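Local coordinates for protein putative sugar kinase PH1459 (Pyrococcus horikoshii, PDB 3GBU) that binds ATP and probably phosphorylates a sugar, perhaps fructose, as a kinase of the PfkB family, at residues P233-N238 with A272-A277. The protein carries 1 engineered substitution. Numbering follows the deposited sequence.
Sequences PSYNVN and ANLVAA. With ATP (adenosine-5'-triphosphate), chain E.
Pro-233 meets helix 265-279 through its carbonyl oxygen, which takes a weak, bent hydrogen bond from the amide of Asn-273: ND2 to O is 3.0 Å, with 125° at the hydrogen. The Asn-273 amide reaches the loop because its CG stands anti to the backbone N (chi1 -160°), and its OD1 sits 3.7 Å from CA of Ser-234. That serine turns OG to the carbonyl of Pro-218, while its CB packs at 3.8 Å from C2 of the adenine.

Of the loop residues, Tyr-235 loses the most surface to the helix. Its ring lies against the Asn-273 amide with the two planes 28° apart, and its CE2 edge comes close to the backbone N of Leu-274, near the ring plane, and touches the leucine CB at 3.7 Å. At the root of the side chain, Tyr-235 CB packs against CB of Ala-277 at 3.5 Å. The hydroxyl is hydrogen-bonded to OE2 of Glu-299, on helix 298-303. Cutting the side chain back to an alanine is likely to leave Glu-299 without this partner and to open a gap beside Asn-273, whose amide could then turn more freely.

Such a pairing is a worked example of how the ribokinase-like fold of PfkB kinases houses a nucleotide: the loop leaving edge strand 228-233 borders the adenine at C2 and N1, and helix 265-279 borders the ribose. On the helix, CB of Ala-276 sits 3.4 Å from O4' of the ribose. Val-237 divides its branches between these surfaces, CG1 resting on the Ala-277 methyl at 3.8 Å and CG2 approaching adenine N1 at 3.6 Å.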
ATOM      1  N   PRO A 233     -37.133 -14.012   2.326  1.00 42.18           N
ATOM      2  CA  PRO A 233     -36.291 -14.719   3.292  1.00 40.88           C
ATOM      3  C   PRO A 233     -35.148 -15.420   2.557  1.00 38.80           C
ATOM      4  O   PRO A 233     -35.314 -15.858   1.419  1.00 38.51           O
ATOM      5  CB  PRO A 233     -37.267 -15.695   3.944  1.00 42.69           C
ATOM      6  CG  PRO A 233     -38.240 -15.986   2.833  1.00 42.62           C
ATOM      7  CD  PRO A 233     -38.472 -14.620   2.237  1.00 42.08           C
ATOM      8  N   SER A 234     -33.992 -15.520   3.203  1.00 38.84           N
ATOM      9  CA  SER A 234     -32.823 -16.151   2.590  1.00 39.50           C
ATOM     10  C   SER A 234     -33.040 -17.602   2.214  1.00 39.32           C
ATOM     11  O   SER A 234     -33.800 -18.309   2.873  1.00 39.04           O
ATOM     12  CB  SER A 234     -31.625 -16.090   3.535  1.00 41.09           C
ATOM     13  OG  SER A 234     -31.870 -16.808   4.733  1.00 43.85           O
ATOM     14  N   TYR A 235     -32.374 -18.034   1.146  1.00 39.60           N
ATOM     15  CA  TYR A 235     -32.442 -19.423   0.713  1.00 39.28           C
ATOM     16  C   TYR A 235     -31.817 -20.214   1.845  1.00 36.99           C
ATOM     17  O   TYR A 235     -30.984 -19.692   2.582  1.00 36.16           O
ATOM     18  CB  TYR A 235     -31.603 -19.652  -0.544  1.00 42.10           C
ATOM     19  CG  TYR A 235     -32.384 -19.610  -1.824  1.00 46.51           C
ATOM     20  CD1 TYR A 235     -33.151 -20.699  -2.230  1.00 49.40           C
ATOM     21  CD2 TYR A 235     -32.372 -18.476  -2.623  1.00 47.99           C
ATOM     22  CE1 TYR A 235     -33.887 -20.655  -3.414  1.00 51.87           C
ATOM     23  CE2 TYR A 235     -33.103 -18.417  -3.799  1.00 50.40           C
ATOM     24  CZ  TYR A 235     -33.855 -19.504  -4.195  1.00 52.02           C
ATOM     25  OH  TYR A 235     -34.552 -19.436  -5.383  1.00 53.14           O
ATOM     26  N   ASN A 236     -32.205 -21.473   1.980  1.00 34.72           N
ATOM     27  CA  ASN A 236     -31.649 -22.302   3.034  1.00 32.32           C
ATOM     28  C   ASN A 236     -30.345 -22.925   2.545  1.00 31.75           C
ATOM     29  O   ASN A 236     -30.353 -23.921   1.826  1.00 32.43           O
ATOM     30  CB  ASN A 236     -32.662 -23.381   3.436  1.00 30.49           C
ATOM     31  CG  ASN A 236     -32.116 -24.332   4.479  1.00 29.02           C
ATOM     32  OD1 ASN A 236     -31.355 -23.938   5.366  1.00 28.83           O
ATOM     33  ND2 ASN A 236     -32.510 -25.593   4.385  1.00 28.53           N
ATOM     34  N   VAL A 237     -29.221 -22.321   2.921  1.00 31.57           N
ATOM     35  CA  VAL A 237     -27.917 -22.835   2.515  1.00 32.74           C
ATOM     36  C   VAL A 237     -26.913 -22.765   3.650  1.00 31.28           C
ATOM     37  O   VAL A 237     -27.110 -22.055   4.630  1.00 32.49           O
ATOM     38  CB  VAL A 237     -27.304 -22.044   1.318  1.00 32.42           C
ATOM     39  CG1 VAL A 237     -28.326 -21.861   0.226  1.00 36.58           C
ATOM     40  CG2 VAL A 237     -26.778 -20.697   1.794  1.00 36.33           C
ATOM     41  N   ASN A 238     -25.832 -23.515   3.497  1.00 32.17           N
ATOM     42  CA  ASN A 238     -24.755 -23.533   4.471  1.00 33.08           C
ATOM     43  C   ASN A 238     -23.649 -22.679   3.836  1.00 33.07           C
ATOM     44  O   ASN A 238     -22.915 -23.145   2.959  1.00 30.18           O
ATOM     45  CB  ASN A 238     -24.258 -24.967   4.689  1.00 33.78           C
ATOM     46  CG  ASN A 238     -23.175 -25.053   5.745  1.00 35.75           C
ATOM     47  OD1 ASN A 238     -22.427 -26.023   5.800  1.00 41.59           O
ATOM     48  ND2 ASN A 238     -23.090 -24.038   6.595  1.00 35.24           N
ATOM     49  N   ALA A 272     -32.529 -12.704  -7.364  1.00 32.44           N
ATOM     50  CA  ALA A 272     -31.471 -12.126  -6.543  1.00 32.26           C
ATOM     51  C   ALA A 272     -31.102 -13.049  -5.385  1.00 32.31           C
ATOM     52  O   ALA A 272     -29.919 -13.253  -5.090  1.00 32.70           O
ATOM     53  CB  ALA A 272     -31.898 -10.762  -6.011  1.00 31.19           C
ATOM     54  N   ASN A 273     -32.120 -13.600  -4.733  1.00 31.74           N
ATOM     55  CA  ASN A 273     -31.917 -14.508  -3.608  1.00 32.00           C
ATOM     56  C   ASN A 273     -31.085 -15.725  -4.051  1.00 30.44           C
ATOM     57  O   ASN A 273     -30.131 -16.111  -3.377  1.00 32.06           O
ATOM     58  CB  ASN A 273     -33.281 -14.947  -3.052  1.00 32.74           C
ATOM     59  CG  ASN A 273     -33.194 -15.475  -1.633  1.00 35.88           C
ATOM     60  OD1 ASN A 273     -32.302 -15.097  -0.871  1.00 38.82           O
ATOM     61  ND2 ASN A 273     -34.135 -16.337  -1.260  1.00 33.99           N
ATOM     62  N   LEU A 274     -31.446 -16.316  -5.187  1.00 28.95           N
ATOM     63  CA  LEU A 274     -30.725 -17.468  -5.727  1.00 28.52           C
ATOM     64  C   LEU A 274     -29.249 -17.132  -5.979  1.00 28.65           C
ATOM     65  O   LEU A 274     -28.354 -17.874  -5.564  1.00 28.86           O
ATOM     66  CB  LEU A 274     -31.367 -17.934  -7.045  1.00 25.87           C
ATOM     67  CG  LEU A 274     -30.658 -19.096  -7.765  1.00 27.78           C
ATOM     68  CD1 LEU A 274     -30.762 -20.382  -6.942  1.00 26.02           C
ATOM     69  CD2 LEU A 274     -31.284 -19.309  -9.125  1.00 28.64           C
ATOM     70  N   VAL A 275     -28.997 -16.012  -6.654  1.00 27.21           N
ATOM     71  CA  VAL A 275     -27.626 -15.605  -6.963  1.00 25.34           C
ATOM     72  C   VAL A 275     -26.825 -15.348  -5.695  1.00 25.69           C
ATOM     73  O   VAL A 275     -25.674 -15.772  -5.587  1.00 26.81           O
ATOM     74  CB  VAL A 275     -27.599 -14.339  -7.870  1.00 25.65           C
ATOM     75  CG1 VAL A 275     -26.150 -13.859  -8.090  1.00 23.35           C
ATOM     76  CG2 VAL A 275     -28.254 -14.661  -9.213  1.00 22.53           C
ATOM     77  N   ALA A 276     -27.436 -14.676  -4.726  1.00 25.54           N
ATOM     78  CA  ALA A 276     -26.757 -14.384  -3.465  1.00 27.40           C
ATOM     79  C   ALA A 276     -26.414 -15.660  -2.692  1.00 28.67           C
ATOM     80  O   ALA A 276     -25.271 -15.847  -2.248  1.00 26.69           O
ATOM     81  CB  ALA A 276     -27.627 -13.474  -2.606  1.00 25.57           C
ATOM     82  N   ALA A 277     -27.407 -16.535  -2.533  1.00 29.18           N
ATOM     83  CA  ALA A 277     -27.215 -17.791  -1.814  1.00 29.61           C
ATOM     84  C   ALA A 277     -26.090 -18.615  -2.428  1.00 28.61           C
ATOM     85  O   ALA A 277     -25.183 -19.047  -1.725  1.00 30.11           O
ATOM     86  CB  ALA A 277     -28.519 -18.601  -1.804  1.00 29.25           C
TER
HETATM   87  PG  ATP E 900     -22.051  -5.420   3.350  1.00 75.73           P
HETATM   88  O1G ATP E 900     -22.119  -4.888   4.753  1.00 74.52           O
HETATM   89  O2G ATP E 900     -21.330  -4.468   2.415  1.00 75.21           O
HETATM   90  O3G ATP E 900     -21.489  -6.839   3.307  1.00 74.97           O
HETATM   91  PB  ATP E 900     -24.396  -6.629   2.051  1.00 71.26           P
HETATM   92  O1B ATP E 900     -25.590  -6.078   1.300  1.00 70.01           O
HETATM   93  O2B ATP E 900     -23.305  -7.344   1.330  1.00 71.56           O
HETATM   94  O3B ATP E 900     -23.599  -5.483   2.889  1.00 73.12           O
HETATM   95  PA  ATP E 900     -25.038  -9.245   3.164  1.00 58.49           P
HETATM   96  O1A ATP E 900     -23.754  -9.844   2.621  1.00 58.45           O
HETATM   97  O2A ATP E 900     -25.522  -9.703   4.502  1.00 60.55           O
HETATM   98  O3A ATP E 900     -24.968  -7.607   3.206  1.00 65.52           O
HETATM   99  O5' ATP E 900     -26.230  -9.427   2.093  1.00 53.76           O
HETATM  100  C5' ATP E 900     -26.027  -9.910   0.762  0.60 43.88           C
HETATM  101  C4' ATP E 900     -27.185 -10.861   0.450  0.60 38.59           C
HETATM  102  O4' ATP E 900     -26.608 -12.166   0.314  0.60 35.17           O
HETATM  103  C3' ATP E 900     -28.210 -11.033   1.573  0.60 36.41           C
HETATM  104  O3' ATP E 900     -29.276 -10.109   1.507  0.60 35.98           O
HETATM  105  C2' ATP E 900     -28.660 -12.448   1.427  0.60 34.55           C
HETATM  106  O2' ATP E 900     -29.781 -12.592   0.550  0.60 33.95           O
HETATM  107  C1' ATP E 900     -27.445 -13.166   0.895  0.60 33.45           C
HETATM  108  N9  ATP E 900     -26.812 -13.852   2.074  0.60 32.57           N
HETATM  109  C8  ATP E 900     -25.866 -13.391   2.940  0.60 31.82           C
HETATM  110  N7  ATP E 900     -25.553 -14.321   3.883  0.60 33.10           N
HETATM  111  C5  ATP E 900     -26.303 -15.406   3.629  0.60 32.04           C
HETATM  112  C6  ATP E 900     -26.495 -16.758   4.210  0.60 32.19           C
HETATM  113  N6  ATP E 900     -25.794 -17.136   5.289  0.60 32.70           N
HETATM  114  N1  ATP E 900     -27.405 -17.602   3.620  0.60 33.18           N
HETATM  115  C2  ATP E 900     -28.136 -17.249   2.521  0.60 31.49           C
HETATM  116  N3  ATP E 900     -28.012 -16.035   1.940  0.60 31.94           N
HETATM  117  C4  ATP E 900     -27.130 -15.096   2.434  0.60 31.99           C